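Side-chain contacts in nematode fatty acid retinoid binding protein (PDB 4XCP), which holds palmitic acid within an all-helical fold and probably binds fatty acids and related lipids: residues F16-E19 with Y25-L28; R34-N39 with A76-L81; R108-R113 with N118-D123. All blocks are in the same frame, centred on the assembly; numbering follows the deposited sequence.

Interaction 1: residues F16-E19 with Y25-L28; sequences FKYE and YRDL. With PLM (palmitic acid), chain B.
The Tyr18 ring takes the side chain of Arg26 over one face, with Arg26 NE 3.4 Å from Tyr18 CE2 and displaced from the middle of the ring toward its rim. The ring and guanidinium planes are inclined by 49°, so the two groups are not stacked flat. It is a methylene that sits over the ring: Arg26 CD lies 4.1 Å from the Tyr18 centroid, a CH-pi contact. The charged end reaches farther out, its CZ 4.5 Å from the same centroid, which makes the cation-pi component off-centre. Arg26 gets there by folding, since its chain bends at chi2 and again at chi3 (51°), and NH1 hydrogen-bonds the carbonyl oxygen of Ile21 in the linker. Glu19 adds a looser contact through its backbone, CA standing 4.3 Å from Arg26 NH1. Tyr18 also packs on Arg34, Leu37 and Gln38 of helix 31-39.

Phe16 takes no part in the Tyr18-Arg26 contact and meets the palmitic acid. One face of its ring lies under the backbone N of Tyr18, and the opposite face is against the ligand, with Phe16 CZ 3.6 Å from its C5. Tyr25 brings its ring edge to the carboxylate end, its OH 3.7 Å from the ligand O2.

Across the two segments, Arg26 thus lays its aliphatic part and NE over the tyrosine face while the Ile21 carbonyl engages NH1. With the cation only partly over the ring, the attraction is probably modest and partly dispersive.

Interaction 2: residues R34-N39 with A76-L81; sequences RDFLQN and AKVEKL. With PLM (palmitic acid), chain B.
Phe36 meets Lys77, Val78 and Leu81 through apolar contacts, and its side chain provides nearly all of the 34-39 side of the interface. Leu81 CD1 approaches the base of the aromatic group, 3.5 Å from Phe36 CG, while Val78 CG2 reaches the far end of the ring at 3.5 Å from Phe36 CZ. Both methyls come in obliquely. Lys77 contributes its CB, which lies in the ring plane at the edge, 4.0 Å from Phe36 CE1.

Contacts with the lipid form the second group. The CE2 edge of Phe36 is 3.3 Å from atom CA of the palmitic acid, and Leu37 CD2 lies 3.7 Å from the same ligand carbon. A chi1 of 171°, which sets CG beside the carbonyl carbon, puts the Phe36 ring between the fatty-acid chain and helix 72-90.

The two helical segments run nearly antiparallel, at 167°, with their axes 11.5 Å apart, a separation bridged by the phenylalanine. Val78 also packs on Ile64 and Leu67 of helix 60-70 and touches a second palmitic acid, whereas Leu37 and Gln38 of helix 31-39 pack against Tyr18 in the N-terminal region.

Interaction 3: residues R108-R113 with N118-D123; sequences RGIKAR and NEPTKD. With PLM (palmitic acid), chain B; PLM (palmitic acid), chain C.
Arg113 leaves the end region of its helix with CG anti to the carbonyl carbon (chi1 -69°), and a single bend at chi3 (63°) carries its guanidinium alongside Asn118 and across Pro120. The Arg113 and Asn118 side chains point alike, while Arg113 and Pro120 pass in opposite senses.

The principal polar link is from Arg113 NH2 to Asn118 OD1, 2.8 Å long but bent, with 139° at the hydrogen. The donor stands above the amide's carbonyl plane, and the oxygen is likewise tilted from the guanidinium plane. The same NH2 makes a weak bond of 3.5 Å to the backbone O of Asn118. As Asn118 is poorly ordered, this grip is probably not rigid. The charge has a second partner in Asp124, which forms a salt bridge with Arg113 NH1.

Pro120 supplies the apolar half. Its CA lies over one guanidinium face, 3.8 Å from Arg113 CZ, and its ring CD packs 3.8 Å from Arg113 CB. Ile110 CG2 touches Pro120 CG more loosely, at 4.2 Å, and also approaches C2 of the chain B palmitic acid. From the next position, Lys111 turns away from the loop into the lipid site. Bends at chi3 and chi4 deliver its NZ to the ligand O1 at 2.8 Å, a hydrogen bond at the carboxylate. Arg108 NH1 lies 3.5 Å from C7 of the chain C palmitic acid.

The contact closes the connection between helix 94-115 and helix 122-138. Thr121 is the N-cap of the latter: its side chain caps a backbone N early in the helix while Asp124 OD2 accepts from Thr121 N, consistent with a capping box. Leu125 of that helix packs on both Ile110 and Pro120, and Tyr114 of helix 94-115 touches Glu119 and Pro120.

The chain B palmitic acid ties the three contacts together: Phe16 and Tyr25 of interaction 1, Phe36 and Leu37 of interaction 2, and Ile110 and Lys111 of interaction 3 all line its site. Interactions 1 and 2, with centres about 14 Å apart, join directly, Tyr18 OH standing 3.3 Å from Arg34 CG and Tyr18 CE1 3.7 Å from Leu37 CB. Interactions 1 and 3 have centres about 11 Å apart and meet where Tyr25 OH lies 4.1 Å from Ile110 CG2, near the carboxylate. Interactions 2 and 3, about 19 Å between centres, do not touch each other. Arg108 and Val78 both approach the chain C palmitic acid.

Interaction 1: residues F16-E19 with Y25-L28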
# COMPACT_ATOMS: atom_id res chain seq x y z
N PHE A 16 1.66 -13.49 10.27
CA PHE A 16 0.81 -13.07 9.17
C PHE A 16 0.99 -14.06 8.00
O PHE A 16 2.10 -14.54 7.75
CB PHE A 16 1.19 -11.63 8.75
CG PHE A 16 0.97 -11.29 7.29
CD1 PHE A 16 -0.28 -10.93 6.82
CD2 PHE A 16 2.03 -11.36 6.39
CE1 PHE A 16 -0.48 -10.64 5.47
CE2 PHE A 16 1.82 -11.09 5.03
CZ PHE A 16 0.57 -10.73 4.58
N LYS A 17 -0.12 -14.39 7.32
CA LYS A 17 -0.12 -15.27 6.16
C LYS A 17 -0.80 -14.52 5.04
O LYS A 17 -1.75 -13.78 5.30
CB LYS A 17 -0.84 -16.60 6.45
CG LYS A 17 0.00 -17.55 7.29
CD LYS A 17 -0.61 -18.91 7.39
CE LYS A 17 0.40 -19.95 7.80
NZ LYS A 17 -0.11 -21.34 7.58
N TYR A 18 -0.32 -14.70 3.80
CA TYR A 18 -0.89 -14.06 2.61
C TYR A 18 -2.40 -14.30 2.50
O TYR A 18 -3.13 -13.40 2.10
CB TYR A 18 -0.18 -14.58 1.35
CG TYR A 18 -0.40 -13.74 0.12
CD1 TYR A 18 -0.08 -12.38 0.11
CD2 TYR A 18 -0.85 -14.30 -1.07
CE1 TYR A 18 -0.28 -11.60 -1.03
CE2 TYR A 18 -1.00 -13.54 -2.22
CZ TYR A 18 -0.71 -12.19 -2.20
OH TYR A 18 -0.90 -11.43 -3.32
N GLU A 19 -2.86 -15.50 2.90
CA GLU A 19 -4.28 -15.87 2.90
C GLU A 19 -5.14 -15.05 3.89
O GLU A 19 -6.37 -15.02 3.74
CB GLU A 19 -4.47 -17.36 3.15
CG GLU A 19 -4.05 -17.80 4.54
CD GLU A 19 -4.36 -19.23 4.94
OE1 GLU A 19 -4.94 -19.98 4.13
OE2 GLU A 19 -4.04 -19.59 6.10
N TYR A 25 -9.43 -8.31 -2.08
CA TYR A 25 -8.69 -7.10 -1.68
C TYR A 25 -7.31 -7.17 -2.34
O TYR A 25 -6.82 -6.16 -2.81
CB TYR A 25 -8.58 -6.95 -0.15
CG TYR A 25 -7.78 -5.72 0.27
CD1 TYR A 25 -8.38 -4.47 0.35
CD2 TYR A 25 -6.43 -5.82 0.58
CE1 TYR A 25 -7.65 -3.34 0.74
CE2 TYR A 25 -5.69 -4.70 0.96
CZ TYR A 25 -6.31 -3.47 1.06
OH TYR A 25 -5.57 -2.38 1.44
N ARG A 26 -6.68 -8.37 -2.37
CA ARG A 26 -5.39 -8.59 -3.04
C ARG A 26 -5.52 -8.26 -4.55
O ARG A 26 -4.60 -7.69 -5.13
CB ARG A 26 -4.89 -10.04 -2.81
CG ARG A 26 -4.13 -10.22 -1.48
CD ARG A 26 -4.43 -11.54 -0.78
NE ARG A 26 -4.25 -12.61 -1.72
CZ ARG A 26 -4.91 -13.76 -1.75
NH1 ARG A 26 -5.74 -14.09 -0.77
NH2 ARG A 26 -4.68 -14.61 -2.72
N ASP A 27 -6.68 -8.54 -5.16
CA ASP A 27 -6.96 -8.20 -6.58
C ASP A 27 -6.95 -6.68 -6.85
O ASP A 27 -6.75 -6.28 -8.00
CB ASP A 27 -8.30 -8.78 -7.03
CG ASP A 27 -8.30 -10.29 -7.22
OD1 ASP A 27 -7.21 -10.85 -7.39
OD2 ASP A 27 -9.39 -10.89 -7.21
N LEU A 28 -7.14 -5.85 -5.80
CA LEU A 28 -7.15 -4.38 -5.91
C LEU A 28 -5.75 -3.83 -5.81
O LEU A 28 -5.53 -2.65 -6.07
CB LEU A 28 -7.99 -3.76 -4.77
CG LEU A 28 -9.47 -4.15 -4.64
CD1 LEU A 28 -10.11 -3.42 -3.46
CD2 LEU A 28 -10.26 -3.85 -5.93
C1 PLM B . -1.49 -3.85 2.63
O1 PLM B . -0.37 -4.20 2.05
O2 PLM B . -2.05 -2.79 2.40
C2 PLM B . -2.02 -4.87 3.59
C3 PLM B . -1.16 -6.12 3.80
C4 PLM B . -0.04 -5.94 4.81
C5 PLM B . 0.82 -7.16 5.01
C6 PLM B . 1.82 -7.06 6.16
C7 PLM B . 3.28 -7.12 5.75
C8 PLM B . 3.78 -5.84 5.12
C9 PLM B . 5.18 -5.89 4.62
CA PLM B . 5.36 -5.26 3.27
CB PLM B . 5.85 -3.83 3.23
CC PLM B . 6.16 -3.31 1.82
CD PLM B . 4.95 -2.95 0.94
CE PLM B . 4.16 -4.13 0.37
CF PLM B . 3.09 -3.76 -0.63
CG PLM B . 1.75 -3.35 -0.04

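Interaction 2: residues R34-N39 with A76-L81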
# COMPACT_ATOMS: atom_id res chain seq x y z
N ARG A 34 1.48 -7.08 -4.73
CA ARG A 34 0.98 -8.44 -4.51
C ARG A 34 2.14 -9.45 -4.54
O ARG A 34 2.26 -10.27 -3.63
CB ARG A 34 -0.01 -8.81 -5.63
CG ARG A 34 -1.46 -8.82 -5.20
CD ARG A 34 -2.29 -9.30 -6.38
NE ARG A 34 -2.62 -8.20 -7.27
CZ ARG A 34 -2.65 -8.28 -8.60
NH1 ARG A 34 -2.34 -9.42 -9.21
NH2 ARG A 34 -2.98 -7.23 -9.33
N ASP A 35 3.00 -9.40 -5.59
CA ASP A 35 4.10 -10.34 -5.72
C ASP A 35 5.14 -10.16 -4.63
O ASP A 35 5.67 -11.17 -4.15
CB ASP A 35 4.72 -10.32 -7.12
CG ASP A 35 4.00 -11.29 -8.05
OD1 ASP A 35 3.42 -12.27 -7.55
OD2 ASP A 35 4.01 -11.05 -9.28
N PHE A 36 5.37 -8.92 -4.16
CA PHE A 36 6.29 -8.69 -3.05
C PHE A 36 5.81 -9.46 -1.81
O PHE A 36 6.60 -10.15 -1.17
CB PHE A 36 6.41 -7.18 -2.71
CG PHE A 36 7.20 -6.95 -1.44
CD1 PHE A 36 8.59 -6.94 -1.46
CD2 PHE A 36 6.55 -6.81 -0.22
CE1 PHE A 36 9.31 -6.79 -0.28
CE2 PHE A 36 7.28 -6.65 0.96
CZ PHE A 36 8.65 -6.65 0.93
N LEU A 37 4.52 -9.30 -1.46
CA LEU A 37 3.92 -9.96 -0.29
C LEU A 37 3.84 -11.47 -0.45
O LEU A 37 4.14 -12.20 0.50
CB LEU A 37 2.50 -9.39 0.00
CG LEU A 37 2.41 -7.94 0.53
CD1 LEU A 37 0.93 -7.52 0.68
CD2 LEU A 37 3.10 -7.77 1.88
N GLN A 38 3.40 -11.94 -1.62
CA GLN A 38 3.25 -13.38 -1.91
C GLN A 38 4.56 -14.15 -1.72
O GLN A 38 4.55 -15.27 -1.21
CB GLN A 38 2.76 -13.55 -3.35
CG GLN A 38 2.42 -15.00 -3.72
CD GLN A 38 2.00 -15.05 -5.15
OE1 GLN A 38 1.13 -14.31 -5.57
NE2 GLN A 38 2.59 -15.96 -5.93
N ASN A 39 5.69 -13.51 -2.10
CA ASN A 39 7.04 -14.07 -2.07
C ASN A 39 7.63 -14.20 -0.68
O ASN A 39 8.56 -14.96 -0.49
CB ASN A 39 7.98 -13.20 -2.91
CG ASN A 39 7.88 -13.32 -4.41
OD1 ASN A 39 8.21 -12.37 -5.14
ND2 ASN A 39 7.48 -14.47 -4.91
N ALA A 76 16.77 -4.34 0.26
CA ALA A 76 16.92 -3.97 -1.16
C ALA A 76 15.60 -4.19 -1.93
O ALA A 76 15.25 -3.38 -2.79
CB ALA A 76 18.04 -4.80 -1.80
N LYS A 77 14.85 -5.25 -1.60
CA LYS A 77 13.55 -5.53 -2.24
C LYS A 77 12.53 -4.43 -1.88
O LYS A 77 11.81 -3.94 -2.75
CB LYS A 77 13.01 -6.89 -1.78
CG LYS A 77 13.75 -8.10 -2.34
CD LYS A 77 13.33 -9.32 -1.57
CE LYS A 77 13.91 -10.60 -2.13
NZ LYS A 77 13.66 -11.72 -1.19
N VAL A 78 12.48 -4.06 -0.59
CA VAL A 78 11.57 -3.02 -0.09
C VAL A 78 11.96 -1.66 -0.71
O VAL A 78 11.09 -0.91 -1.14
CB VAL A 78 11.55 -2.98 1.46
CG1 VAL A 78 10.87 -1.70 1.98
CG2 VAL A 78 10.86 -4.23 2.02
N GLU A 79 13.27 -1.37 -0.74
CA GLU A 79 13.81 -0.12 -1.28
C GLU A 79 13.43 0.07 -2.76
O GLU A 79 13.08 1.17 -3.16
CB GLU A 79 15.35 -0.09 -1.08
CG GLU A 79 16.05 1.15 -1.61
CD GLU A 79 15.58 2.46 -0.99
OE1 GLU A 79 15.92 2.71 0.19
OE2 GLU A 79 14.85 3.22 -1.67
N LYS A 80 13.48 -1.01 -3.56
CA LYS A 80 13.15 -1.00 -4.99
C LYS A 80 11.70 -0.62 -5.20
O LYS A 80 11.43 0.29 -5.99
CB LYS A 80 13.49 -2.34 -5.66
CG LYS A 80 13.37 -2.31 -7.18
CD LYS A 80 13.56 -3.68 -7.79
CE LYS A 80 13.33 -3.66 -9.28
NZ LYS A 80 13.19 -5.03 -9.83
N LEU A 81 10.78 -1.25 -4.45
CA LEU A 81 9.35 -0.89 -4.51
C LEU A 81 9.14 0.57 -4.12
O LEU A 81 8.44 1.29 -4.83
CB LEU A 81 8.53 -1.75 -3.54
CG LEU A 81 8.19 -3.18 -3.91
CD1 LEU A 81 7.27 -3.73 -2.86
CD2 LEU A 81 7.47 -3.28 -5.24
C1 PLM B . -1.49 -3.85 2.63
O1 PLM B . -0.37 -4.20 2.05
O2 PLM B . -2.05 -2.79 2.40
C2 PLM B . -2.02 -4.87 3.59
C3 PLM B . -1.16 -6.12 3.80
C4 PLM B . -0.04 -5.94 4.81
C5 PLM B . 0.82 -7.16 5.01
C6 PLM B . 1.82 -7.06 6.16
C7 PLM B . 3.28 -7.12 5.75
C8 PLM B . 3.78 -5.84 5.12
C9 PLM B . 5.18 -5.89 4.62
CA PLM B . 5.36 -5.26 3.27
CB PLM B . 5.85 -3.83 3.23
CC PLM B . 6.16 -3.31 1.82
CD PLM B . 4.95 -2.95 0.94
CE PLM B . 4.16 -4.13 0.37
CF PLM B . 3.09 -3.76 -0.63
CG PLM B . 1.75 -3.35 -0.04

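Interaction 3: residues R108-R113 with N118-D123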
# COMPACT_ATOMS: atom_id res chain seq x y z
N ARG A 108 -1.02 2.28 4.96
CA ARG A 108 -0.04 2.03 6.01
C ARG A 108 -0.70 1.70 7.36
O ARG A 108 -0.17 0.88 8.11
CB ARG A 108 0.97 3.18 6.12
CG ARG A 108 1.90 3.26 4.89
CD ARG A 108 3.32 3.62 5.24
NE ARG A 108 3.58 5.06 5.19
CZ ARG A 108 4.37 5.66 4.29
NH1 ARG A 108 4.94 4.95 3.32
NH2 ARG A 108 4.57 6.96 4.34
N GLY A 109 -1.85 2.32 7.65
CA GLY A 109 -2.64 2.03 8.84
C GLY A 109 -3.20 0.61 8.77
O GLY A 109 -3.22 -0.09 9.78
N ILE A 110 -3.60 0.15 7.56
CA ILE A 110 -4.09 -1.22 7.34
C ILE A 110 -2.93 -2.19 7.57
O ILE A 110 -3.08 -3.19 8.28
CB ILE A 110 -4.73 -1.36 5.92
CG1 ILE A 110 -6.12 -0.65 5.85
CG2 ILE A 110 -4.79 -2.84 5.45
CD1 ILE A 110 -7.26 -1.15 6.92
N LYS A 111 -1.77 -1.89 6.96
CA LYS A 111 -0.54 -2.67 7.08
C LYS A 111 -0.10 -2.79 8.56
O LYS A 111 0.19 -3.90 9.00
CB LYS A 111 0.56 -2.01 6.24
CG LYS A 111 1.79 -2.86 6.05
CD LYS A 111 2.78 -2.24 5.06
CE LYS A 111 2.35 -2.37 3.62
NZ LYS A 111 2.15 -3.78 3.22
N ALA A 112 -0.14 -1.67 9.34
CA ALA A 112 0.20 -1.65 10.77
C ALA A 112 -0.63 -2.68 11.55
O ALA A 112 -0.11 -3.32 12.47
CB ALA A 112 -0.03 -0.25 11.34
N ARG A 113 -1.89 -2.88 11.15
CA ARG A 113 -2.80 -3.82 11.80
C ARG A 113 -2.42 -5.30 11.57
O ARG A 113 -2.77 -6.13 12.41
CB ARG A 113 -4.25 -3.52 11.40
CG ARG A 113 -4.73 -2.20 12.00
CD ARG A 113 -6.22 -2.07 11.90
NE ARG A 113 -6.89 -3.11 12.68
CZ ARG A 113 -8.18 -3.40 12.58
NH1 ARG A 113 -8.96 -2.71 11.75
NH2 ARG A 113 -8.71 -4.36 13.32
N ASN A 118 -4.69 -8.18 16.17
CA ASN A 118 -5.99 -8.08 15.50
C ASN A 118 -5.87 -7.48 14.07
O ASN A 118 -5.85 -6.26 13.86
CB ASN A 118 -7.03 -7.37 16.41
CG ASN A 118 -8.08 -6.53 15.74
OD1 ASN A 118 -8.06 -5.30 15.84
ND2 ASN A 118 -9.02 -7.16 15.04
N GLU A 119 -5.80 -8.38 13.08
CA GLU A 119 -5.73 -8.07 11.65
C GLU A 119 -7.05 -7.41 11.25
O GLU A 119 -8.07 -7.68 11.90
CB GLU A 119 -5.57 -9.37 10.83
CG GLU A 119 -4.20 -10.02 10.97
CD GLU A 119 -4.02 -11.28 10.15
OE1 GLU A 119 -5.01 -12.03 9.97
OE2 GLU A 119 -2.89 -11.52 9.69
N PRO A 120 -7.08 -6.56 10.20
CA PRO A 120 -8.36 -5.95 9.81
C PRO A 120 -9.40 -6.99 9.38
O PRO A 120 -9.04 -8.01 8.79
CB PRO A 120 -8.00 -5.04 8.63
CG PRO A 120 -6.51 -4.95 8.61
CD PRO A 120 -5.98 -6.16 9.29
N THR A 121 -10.68 -6.72 9.65
CA THR A 121 -11.78 -7.57 9.19
C THR A 121 -12.03 -7.19 7.73
O THR A 121 -11.49 -6.18 7.26
CB THR A 121 -13.07 -7.32 10.03
OG1 THR A 121 -13.44 -5.95 9.92
CG2 THR A 121 -12.92 -7.72 11.51
N LYS A 122 -12.86 -7.97 7.01
CA LYS A 122 -13.20 -7.66 5.62
C LYS A 122 -13.96 -6.32 5.55
O LYS A 122 -13.72 -5.55 4.62
CB LYS A 122 -13.97 -8.81 4.94
CG LYS A 122 -13.96 -8.69 3.42
CD LYS A 122 -14.45 -9.94 2.72
CE LYS A 122 -14.47 -9.75 1.22
NZ LYS A 122 -14.81 -11.00 0.51
N ASP A 123 -14.82 -6.01 6.56
CA ASP A 123 -15.57 -4.75 6.67
C ASP A 123 -14.64 -3.54 6.89
O ASP A 123 -14.93 -2.47 6.37
CB ASP A 123 -16.64 -4.82 7.76
CG ASP A 123 -17.91 -5.57 7.38
OD1 ASP A 123 -18.01 -6.02 6.20
OD2 ASP A 123 -18.80 -5.71 8.24
C1 PLM B . -1.49 -3.85 2.63
O1 PLM B . -0.37 -4.20 2.05
O2 PLM B . -2.05 -2.79 2.40
C2 PLM B . -2.02 -4.87 3.59
C3 PLM B . -1.16 -6.12 3.80
C4 PLM B . -0.04 -5.94 4.81
C5 PLM B . 0.82 -7.16 5.01
C6 PLM B . 1.82 -7.06 6.16
C7 PLM B . 3.28 -7.12 5.75
C8 PLM B . 3.78 -5.84 5.12
C9 PLM B . 5.18 -5.89 4.62
CA PLM B . 5.36 -5.26 3.27
CB PLM B . 5.85 -3.83 3.23
CC PLM B . 6.16 -3.31 1.82
CD PLM B . 4.95 -2.95 0.94
CE PLM B . 4.16 -4.13 0.37
CF PLM B . 3.09 -3.76 -0.63
CG PLM B . 1.75 -3.35 -0.04
C1 PLM C . 7.78 9.19 4.53
O1 PLM C . 8.96 8.90 4.54
O2 PLM C . 7.08 9.35 5.61
C2 PLM C . 7.00 9.40 3.26
C3 PLM C . 7.64 8.78 2.02
C4 PLM C . 6.72 8.78 0.81
C5 PLM C . 5.74 7.61 0.77
C6 PLM C . 6.36 6.29 0.34
C7 PLM C . 5.34 5.27 -0.15
C8 PLM C . 5.91 3.90 -0.46
C9 PLM C . 5.15 2.75 0.18
CA PLM C . 5.80 1.39 -0.03
CB PLM C . 7.09 1.16 0.75
CC PLM C . 6.91 1.04 2.26
CD PLM C . 8.13 0.46 2.95
CE PLM C . 8.01 0.32 4.47
CF PLM C . 8.43 -1.05 5.02
CG PLM C . 9.53 -1.00 6.05